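Local coordinates for glucoamylase (Thermoanaerobacterium thermosaccharolyticum, PDB 1LF6), which hydrolyses terminal alpha-1,4-linked glucose residues one after another from the non-reducing ends of glucan chains, releasing beta-D-glucose, at residues Ser322-Asp327 against Asp647-Leu652; Ala35-Val40 against Thr53-Ala58; Gly632-Gln637 against Asn653-Glu658. All coordinates share one frame; numbering follows the deposited sequence.

Contact 1: Ser322-Asp327 against Asp647-Leu652; sequences SIPWGD and DSASPL
Pro324 and Ala649 bring their CA atoms within 4.6 Å of each other where two irregular loops run side by side, and a backbone bond from Trp325 N to Asp647 O, 3.1 Å long and nearly straight onto the carbonyl, pins the type II turn Ile323-Gly326 to the 647-652 segment. That same carbonyl oxygen lies over one face of the Trp325 indole, 3.5 Å above its plane and displaced toward the rim. The indole owes this position to chi1 of -56°, which sets CG beside the backbone N and opposite the carbonyl carbon, and the ring slides back past the Asp647 side chain. CD1 of its five-membered ring comes to 3.5 Å from Asp647 CB, while Ser648 CA makes an off-centre CH-pi contact with the six-membered ring. The Asp647 carboxylate is turned 40° against the indole, with OD2 resting 3.1 Å from Trp325 CA and OD1 hydrogen-bonded to Ser34. At the other end of the contact Ser322 OG accepts a bond from Ser650 N at 3.2 Å, and this hydroxyl is also paired with Ser320 OG. Between the two backbone-linked ends Pro324 CB packs on Ala649 CB at 4.3 Å, a small apolar contact. These loops belong to the family 15 catalytic domain, an (alpha/alpha) barrel, and Trp325 is probably a substrate-binding residue, as in a close relative. The backbone N-H of Trp325, bonded to Asp647 O, fixes where the side chain starts, while NE1, bonded to Glu583 beyond the two loops, and the groups against one face limit the ring's turning, consistent with a sugar-binding surface whose orientation is set before substrate arrives.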
loop_
_atom_site.group_PDB
_atom_site.type_symbol
_atom_site.label_atom_id
_atom_site.label_comp_id
_atom_site.label_asym_id
_atom_site.label_seq_id
_atom_site.Cartn_x
_atom_site.Cartn_y
_atom_site.Cartn_z
ATOM N N SER A 322 -2.304 2.871 -2.476
ATOM C CA SER A 322 -3.568 3.548 -2.251
ATOM C C SER A 322 -3.324 4.984 -1.817
ATOM O O SER A 322 -2.187 5.382 -1.573
ATOM C CB SER A 322 -4.395 2.824 -1.181
ATOM O OG SER A 322 -3.785 2.892 0.099
ATOM N N ILE A 323 -4.401 5.753 -1.731
ATOM C CA ILE A 323 -4.340 7.145 -1.314
ATOM C C ILE A 323 -5.314 7.288 -0.148
ATOM O O ILE A 323 -6.472 7.655 -0.340
ATOM C CB ILE A 323 -4.763 8.072 -2.464
ATOM C CG1 ILE A 323 -3.835 7.846 -3.659
ATOM C CG2 ILE A 323 -4.736 9.524 -2.005
ATOM C CD1 ILE A 323 -4.270 8.546 -4.916
ATOM N N PRO A 324 -4.849 6.999 1.078
ATOM C CA PRO A 324 -5.677 7.084 2.287
ATOM C C PRO A 324 -6.645 8.257 2.340
ATOM O O PRO A 324 -6.287 9.395 2.035
ATOM C CB PRO A 324 -4.648 7.107 3.422
ATOM C CG PRO A 324 -3.394 7.588 2.760
ATOM C CD PRO A 324 -3.432 6.869 1.441
ATOM N N TRP A 325 -7.882 7.954 2.724
ATOM C CA TRP A 325 -8.926 8.961 2.830
ATOM C C TRP A 325 -8.986 9.788 1.551
ATOM O O TRP A 325 -9.281 10.987 1.582
ATOM C CB TRP A 325 -8.652 9.850 4.046
ATOM C CG TRP A 325 -8.536 9.052 5.314
ATOM C CD1 TRP A 325 -9.542 8.386 5.957
ATOM C CD2 TRP A 325 -7.338 8.786 6.060
ATOM N NE1 TRP A 325 -9.045 7.721 7.052
ATOM C CE2 TRP A 325 -7.697 7.948 7.141
ATOM C CE3 TRP A 325 -5.997 9.174 5.920
ATOM C CZ2 TRP A 325 -6.763 7.488 8.078
ATOM C CZ3 TRP A 325 -5.066 8.715 6.853
ATOM C CH2 TRP A 325 -5.456 7.881 7.918
ATOM N N GLY A 326 -8.707 9.127 0.427
ATOM C CA GLY A 326 -8.723 9.787 -0.867
ATOM C C GLY A 326 -10.023 10.510 -1.145
ATOM O O GLY A 326 -10.038 11.532 -1.834
ATOM N N ASP A 327 -11.118 9.975 -0.612
ATOM C CA ASP A 327 -12.437 10.573 -0.794
ATOM C C ASP A 327 -12.413 12.030 -0.339
ATOM O O ASP A 327 -13.093 12.883 -0.913
ATOM C CB ASP A 327 -13.478 9.799 0.019
ATOM C CG ASP A 327 -14.873 10.378 -0.116
ATOM O OD1 ASP A 327 -15.741 10.035 0.715
ATOM O OD2 ASP A 327 -15.106 11.170 -1.055
ATOM N N ASP A 647 -10.876 3.956 6.666
ATOM C CA ASP A 647 -10.526 4.365 5.316
ATOM C C ASP A 647 -9.024 4.628 5.207
ATOM O O ASP A 647 -8.564 5.359 4.330
ATOM C CB ASP A 647 -11.296 5.614 4.887
ATOM C CG ASP A 647 -11.470 5.681 3.377
ATOM O OD1 ASP A 647 -12.338 4.943 2.854
ATOM O OD2 ASP A 647 -10.723 6.439 2.709
ATOM N N SER A 648 -8.272 4.021 6.114
ATOM C CA SER A 648 -6.828 4.169 6.136
ATOM C C SER A 648 -6.234 3.446 4.932
ATOM O O SER A 648 -6.943 2.755 4.193
ATOM C CB SER A 648 -6.268 3.574 7.427
ATOM O OG SER A 648 -6.657 2.216 7.548
ATOM N N ALA A 649 -4.933 3.612 4.738
ATOM C CA ALA A 649 -4.249 2.975 3.628
ATOM C C ALA A 649 -4.462 1.459 3.623
ATOM O O ALA A 649 -4.562 0.822 4.674
ATOM C CB ALA A 649 -2.750 3.290 3.695
ATOM N N SER A 650 -4.552 0.902 2.422
ATOM C CA SER A 650 -4.696 -0.537 2.225
ATOM C C SER A 650 -4.475 -0.810 0.738
ATOM O O SER A 650 -4.949 -0.072 -0.120
ATOM C CB SER A 650 -6.080 -1.025 2.637
ATOM O OG SER A 650 -7.001 -0.834 1.583
ATOM N N PRO A 651 -3.713 -1.861 0.418
ATOM C CA PRO A 651 -3.047 -2.743 1.388
ATOM C C PRO A 651 -1.833 -2.084 2.040
ATOM O O PRO A 651 -1.081 -1.376 1.368
ATOM C CB PRO A 651 -2.652 -3.955 0.532
ATOM C CG PRO A 651 -2.454 -3.362 -0.837
ATOM C CD PRO A 651 -3.622 -2.401 -0.948
ATOM N N LEU A 652 -1.648 -2.293 3.345
ATOM C CA LEU A 652 -0.470 -1.745 4.023
ATOM C C LEU A 652 0.569 -2.846 3.868
ATOM O O LEU A 652 0.507 -3.877 4.542
ATOM C CB LEU A 652 -0.734 -1.472 5.514
ATOM C CG LEU A 652 0.435 -0.817 6.264
ATOM C CD1 LEU A 652 0.687 0.578 5.702
ATOM C CD2 LEU A 652 0.138 -0.720 7.747
#

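Contact 2: Ala35-Val40 against Thr53-Ala58; sequences AQKQGV and TLANGA
Leu54 O is gripped by the 37-38 backbone: Gln38 N donates to it at 2.7 Å, from well above the carbonyl plane, and Lys37 CA adds a CA-H...O contact at 3.2 Å. The next rung follows the antiparallel pattern, Leu54 N giving its hydrogen to Gly39 O at 2.8 Å in the hydrogen-bonded pair Gly39-Leu54. Beyond it lies the non-hydrogen-bonded pair Val40-Thr53, where Val40 CG1 meets Thr53 CG2 at 3.9 Å. Together these make the beta hairpin of strands 39-42 and 51-55, at the outer edge of an antiparallel sheet in the N-terminal domain. Gln38 then reaches past the strand end: chi1 of -75° starts its chain beside the backbone N, chi2 of 174° keeps it extended, and OE1 accepts a hydrogen bond from Gly57 N at 2.7 Å, inside the type I' turn Ala55-Ala58. An alanine here is likely to leave Gly57 N without this acceptor and the turn less firmly tied to the neighbouring strand. A water donates to Gln36 O and accepts from Asn56 N, bridging the two segments beside the turn. The Lys37 chain, bent at chi2, passes over Thr53 and Ala55, its CD lying 4.0 Å from Ala55 CB, before its amine forms a salt bridge with Glu61. Thr53 OG1 is bonded to Ser60 on the next strand. Beyond the bond from Gln38 N to Leu54 O, the Gln38 side-chain amide thus takes over from the backbone in binding the turn, while the lysine's charge is matched beyond the hairpin by a glutamate.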
loop_
_atom_site.group_PDB
_atom_site.type_symbol
_atom_site.label_atom_id
_atom_site.label_comp_id
_atom_site.label_asym_id
_atom_site.label_seq_id
_atom_site.Cartn_x
_atom_site.Cartn_y
_atom_site.Cartn_z
ATOM N N ALA A 35 -9.483 4.509 -0.179
ATOM C CA ALA A 35 -8.227 3.788 -0.013
ATOM C C ALA A 35 -8.411 2.320 0.381
ATOM O O ALA A 35 -7.445 1.552 0.386
ATOM C CB ALA A 35 -7.346 4.502 1.011
ATOM N N GLN A 36 -9.636 1.935 0.727
ATOM C CA GLN A 36 -9.931 0.544 1.079
ATOM C C GLN A 36 -10.063 -0.189 -0.256
ATOM O O GLN A 36 -10.992 0.061 -1.031
ATOM C CB GLN A 36 -11.233 0.461 1.892
ATOM C CG GLN A 36 -11.933 -0.894 1.869
ATOM C CD GLN A 36 -11.125 -2.033 2.497
ATOM O OE1 GLN A 36 -11.548 -3.188 2.445
ATOM N NE2 GLN A 36 -9.969 -1.716 3.090
ATOM N N LYS A 37 -9.121 -1.086 -0.526
ATOM C CA LYS A 37 -9.120 -1.802 -1.788
ATOM C C LYS A 37 -9.563 -3.251 -1.720
ATOM O O LYS A 37 -9.202 -3.986 -0.802
ATOM C CB LYS A 37 -7.721 -1.731 -2.419
ATOM C CG LYS A 37 -7.178 -0.321 -2.581
ATOM C CD LYS A 37 -8.102 0.544 -3.421
ATOM C CE LYS A 37 -7.497 1.917 -3.656
ATOM N NZ LYS A 37 -8.428 2.827 -4.392
ATOM N N GLN A 38 -10.346 -3.653 -2.717
ATOM C CA GLN A 38 -10.836 -5.025 -2.828
ATOM C C GLN A 38 -9.744 -5.858 -3.472
ATOM O O GLN A 38 -9.722 -7.081 -3.342
ATOM C CB GLN A 38 -12.084 -5.076 -3.712
ATOM C CG GLN A 38 -13.347 -4.566 -3.056
ATOM C CD GLN A 38 -14.496 -4.504 -4.035
ATOM O OE1 GLN A 38 -14.457 -3.740 -4.997
ATOM N NE2 GLN A 38 -15.524 -5.311 -3.802
ATOM N N GLY A 39 -8.840 -5.181 -4.172
ATOM C CA GLY A 39 -7.750 -5.880 -4.824
ATOM C C GLY A 39 -6.768 -4.950 -5.502
ATOM O O GLY A 39 -7.068 -3.780 -5.747
ATOM N N VAL A 40 -5.584 -5.478 -5.787
ATOM C CA VAL A 40 -4.540 -4.730 -6.464
ATOM C C VAL A 40 -3.831 -5.716 -7.379
ATOM O O VAL A 40 -3.767 -6.906 -7.075
ATOM C CB VAL A 40 -3.522 -4.114 -5.470
ATOM C CG1 VAL A 40 -4.241 -3.182 -4.506
ATOM C CG2 VAL A 40 -2.787 -5.218 -4.710
ATOM N N THR A 53 -6.045 -1.050 -9.180
ATOM C CA THR A 53 -6.592 -1.275 -7.847
ATOM C C THR A 53 -8.104 -1.325 -7.999
ATOM O O THR A 53 -8.652 -0.745 -8.933
ATOM C CB THR A 53 -6.227 -0.133 -6.858
ATOM O OG1 THR A 53 -6.778 1.111 -7.319
ATOM C CG2 THR A 53 -4.725 0.003 -6.741
ATOM N N LEU A 54 -8.768 -2.036 -7.092
ATOM C CA LEU A 54 -10.219 -2.165 -7.123
ATOM C C LEU A 54 -10.808 -1.639 -5.815
ATOM O O LEU A 54 -10.231 -1.828 -4.743
ATOM C CB LEU A 54 -10.621 -3.639 -7.297
ATOM C CG LEU A 54 -10.024 -4.402 -8.481
ATOM C CD1 LEU A 54 -10.463 -5.863 -8.426
ATOM C CD2 LEU A 54 -10.465 -3.756 -9.783
ATOM N N ALA A 55 -11.962 -0.989 -5.909
ATOM C CA ALA A 55 -12.636 -0.442 -4.737
ATOM C C ALA A 55 -14.109 -0.214 -5.061
ATOM O O ALA A 55 -14.449 0.221 -6.163
ATOM C CB ALA A 55 -11.978 0.876 -4.314
ATOM N N ASN A 56 -14.976 -0.532 -4.105
ATOM C CA ASN A 56 -16.409 -0.348 -4.272
ATOM C C ASN A 56 -16.962 -0.980 -5.547
ATOM O O ASN A 56 -17.812 -0.397 -6.221
ATOM C CB ASN A 56 -16.732 1.151 -4.238
ATOM C CG ASN A 56 -16.415 1.778 -2.890
ATOM O OD1 ASN A 56 -16.002 2.934 -2.808
ATOM N ND2 ASN A 56 -16.615 1.015 -1.825
ATOM N N GLY A 57 -16.464 -2.169 -5.872
ATOM C CA GLY A 57 -16.937 -2.883 -7.043
ATOM C C GLY A 57 -16.454 -2.380 -8.384
ATOM O O GLY A 57 -16.960 -2.796 -9.426
ATOM N N ALA A 58 -15.464 -1.499 -8.382
ATOM C CA ALA A 58 -14.967 -0.975 -9.643
ATOM C C ALA A 58 -13.490 -0.637 -9.618
ATOM O O ALA A 58 -12.886 -0.442 -8.561
ATOM C CB ALA A 58 -15.773 0.259 -10.043
HETATM O O HOH W 1 -13.771 -1.478 -1.591
#

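Contact 3: Gly632-Gln637 against Asn653-Glu658; sequences GIISEQ and NWAHAE
Ile634 lies over one face of the His656 imidazole: its CB makes a CH-pi contact 3.9 Å from the ring centroid, Ile634 CG1 comes to 3.4 Å from His656 CE1, and CD1 also stands above the plane, toward the rim. With chi1 of -56° the isoleucine sets CG1 beside its backbone N, which lays the CG1-CD1 arm across the CE1-ND1 side of the ring. The other branch, CG2, points to the helix itself and touches Ala655 CB at 4.0 Å, so the two branches divide between neighbouring residues of one helical turn. At the ring's edge Gly632 O lies near the plane, 3.2 Å from His656 CE1, and Ile633 CA is in plane beside NE2. Ile634 N stands 2.8 Å from His656 NE2, raised from the ring plane toward the isoleucine. His656 reaches this loop because chi1 of -83° puts its CG opposite the carbonyl carbon and sends the ring out from the helix. In fold terms, the irregular loop 632-637 runs across the first turns of helix 653-668, one of the helices of the (alpha/alpha) barrel of helical hairpins that forms the family 15 catalytic domain. Behind the first shell, His656 ND1 is hydrogen-bonded to Ser301 of helix 296-306, which is likely to hold the imidazole's rotation, and Ile304 of that same helix packs on the histidine as well. Ile634 is backed by Pro600 at the start of helix 600-612, and its backbone is bonded to Leu652, just ahead of the helix. Further along the loop, Gln637 NE2 donates to Glu636 OE2 at 2.9 Å, almost in its own amide plane, and Tyr337 takes up Glu636 OE1.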
loop_
_atom_site.group_PDB
_atom_site.type_symbol
_atom_site.label_atom_id
_atom_site.label_comp_id
_atom_site.label_asym_id
_atom_site.label_seq_id
_atom_site.Cartn_x
_atom_site.Cartn_y
_atom_site.Cartn_z
ATOM N N GLY A 632 -8.617 -10.311 0.818
ATOM C CA GLY A 632 -7.395 -10.752 1.467
ATOM C C GLY A 632 -6.442 -9.594 1.712
ATOM O O GLY A 632 -5.256 -9.795 1.959
ATOM N N ILE A 633 -6.964 -8.373 1.650
ATOM C CA ILE A 633 -6.151 -7.181 1.850
ATOM C C ILE A 633 -6.267 -6.654 3.273
ATOM O O ILE A 633 -7.367 -6.508 3.816
ATOM C CB ILE A 633 -6.534 -6.094 0.814
ATOM C CG1 ILE A 633 -6.021 -6.535 -0.567
ATOM C CG2 ILE A 633 -5.986 -4.722 1.225
ATOM C CD1 ILE A 633 -6.389 -5.618 -1.710
ATOM N N ILE A 634 -5.109 -6.406 3.879
ATOM C CA ILE A 634 -5.035 -5.906 5.245
ATOM C C ILE A 634 -4.788 -4.402 5.215
ATOM O O ILE A 634 -3.862 -3.917 4.558
ATOM C CB ILE A 634 -3.884 -6.582 6.036
ATOM C CG1 ILE A 634 -4.050 -8.109 6.006
ATOM C CG2 ILE A 634 -3.874 -6.080 7.479
ATOM C CD1 ILE A 634 -2.893 -8.871 6.656
ATOM N N SER A 635 -5.625 -3.668 5.934
ATOM C CA SER A 635 -5.491 -2.222 5.992
ATOM C C SER A 635 -4.532 -1.825 7.102
ATOM O O SER A 635 -4.146 -2.641 7.935
ATOM C CB SER A 635 -6.855 -1.568 6.247
ATOM O OG SER A 635 -7.314 -1.850 7.560
ATOM N N GLU A 636 -4.148 -0.557 7.096
ATOM C CA GLU A 636 -3.265 -0.012 8.107
ATOM C C GLU A 636 -4.001 0.026 9.448
ATOM O O GLU A 636 -3.420 -0.262 10.497
ATOM C CB GLU A 636 -2.855 1.401 7.696
ATOM C CG GLU A 636 -2.087 2.181 8.746
ATOM C CD GLU A 636 -1.832 3.605 8.307
ATOM O OE1 GLU A 636 -0.836 3.836 7.592
ATOM O OE2 GLU A 636 -2.647 4.486 8.662
ATOM N N GLN A 637 -5.289 0.365 9.402
ATOM C CA GLN A 637 -6.097 0.477 10.613
ATOM C C GLN A 637 -7.494 -0.130 10.505
ATOM O O GLN A 637 -8.072 -0.177 9.420
ATOM C CB GLN A 637 -6.255 1.956 10.986
ATOM C CG GLN A 637 -4.953 2.705 11.188
ATOM C CD GLN A 637 -5.176 4.168 11.510
ATOM O OE1 GLN A 637 -5.990 4.508 12.371
ATOM N NE2 GLN A 637 -4.452 5.040 10.825
ATOM N N ASN A 653 1.511 -2.630 2.960
ATOM C CA ASN A 653 2.536 -3.622 2.666
ATOM C C ASN A 653 3.303 -4.144 3.871
ATOM O O ASN A 653 3.595 -5.336 3.953
ATOM C CB ASN A 653 3.488 -3.072 1.601
ATOM C CG ASN A 653 2.789 -2.862 0.262
ATOM O OD1 ASN A 653 1.780 -3.514 -0.030
ATOM N ND2 ASN A 653 3.322 -1.967 -0.559
ATOM N N TRP A 654 3.617 -3.261 4.808
ATOM C CA TRP A 654 4.327 -3.652 6.016
ATOM C C TRP A 654 3.490 -4.655 6.827
ATOM O O TRP A 654 4.030 -5.616 7.398
ATOM C CB TRP A 654 4.638 -2.392 6.832
ATOM C CG TRP A 654 5.400 -2.596 8.103
ATOM C CD1 TRP A 654 5.905 -3.769 8.595
ATOM C CD2 TRP A 654 5.703 -1.591 9.073
ATOM N NE1 TRP A 654 6.502 -3.553 9.817
ATOM C CE2 TRP A 654 6.391 -2.224 10.133
ATOM C CE3 TRP A 654 5.459 -0.212 9.150
ATOM C CZ2 TRP A 654 6.835 -1.522 11.258
ATOM C CZ3 TRP A 654 5.897 0.483 10.265
ATOM C CH2 TRP A 654 6.579 -0.173 11.305
ATOM N N ALA A 655 2.175 -4.449 6.864
ATOM C CA ALA A 655 1.297 -5.349 7.605
ATOM C C ALA A 655 1.238 -6.734 6.947
ATOM O O ALA A 655 1.183 -7.756 7.629
ATOM C CB ALA A 655 -0.100 -4.754 7.700
ATOM N N HIS A 656 1.235 -6.767 5.621
ATOM C CA HIS A 656 1.213 -8.040 4.913
ATOM C C HIS A 656 2.536 -8.759 5.123
ATOM O O HIS A 656 2.577 -9.984 5.239
ATOM C CB HIS A 656 0.936 -7.812 3.426
ATOM C CG HIS A 656 -0.520 -7.663 3.112
ATOM N ND1 HIS A 656 -1.387 -8.736 3.093
ATOM C CD2 HIS A 656 -1.280 -6.563 2.896
ATOM C CE1 HIS A 656 -2.618 -8.302 2.885
ATOM N NE2 HIS A 656 -2.581 -6.988 2.763
ATOM N N ALA A 657 3.617 -7.987 5.184
ATOM C CA ALA A 657 4.940 -8.548 5.405
ATOM C C ALA A 657 4.971 -9.127 6.815
ATOM O O ALA A 657 5.510 -10.214 7.046
ATOM C CB ALA A 657 6.006 -7.462 5.246
ATOM N N GLU A 658 4.374 -8.403 7.758
ATOM C CA GLU A 658 4.331 -8.861 9.139
ATOM C C GLU A 658 3.520 -10.153 9.219
ATOM O O GLU A 658 3.898 -11.071 9.937
ATOM C CB GLU A 658 3.701 -7.796 10.041
ATOM C CG GLU A 658 3.774 -8.113 11.537
ATOM C CD GLU A 658 5.192 -8.057 12.091
ATOM O OE1 GLU A 658 6.111 -7.647 11.353
ATOM O OE2 GLU A 658 5.381 -8.421 13.272
#

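In the fold
From the N terminus, contact 2 comes first and closes the short hairpin 39-42/51-55 of the N-terminal domain. The chain then completes its sheets and enters the catalytic barrel, where contact 1 closes the longest loop, joining 322-327 to 647-652 across more than 300 residues. Contact 3, between 632-637 and 653-658, crosses it: its first segment lies inside that loop and its second follows directly after Leu652. The three meet physically. Ser650 OG binds Ala35 O and Lys37 N, linking barrel loop to N-terminal domain; Ala649 O bonds to Glu636 N; and Ile633 CD1 packs against Gly39, so both barrel contacts face the hairpin across the interdomain boundary.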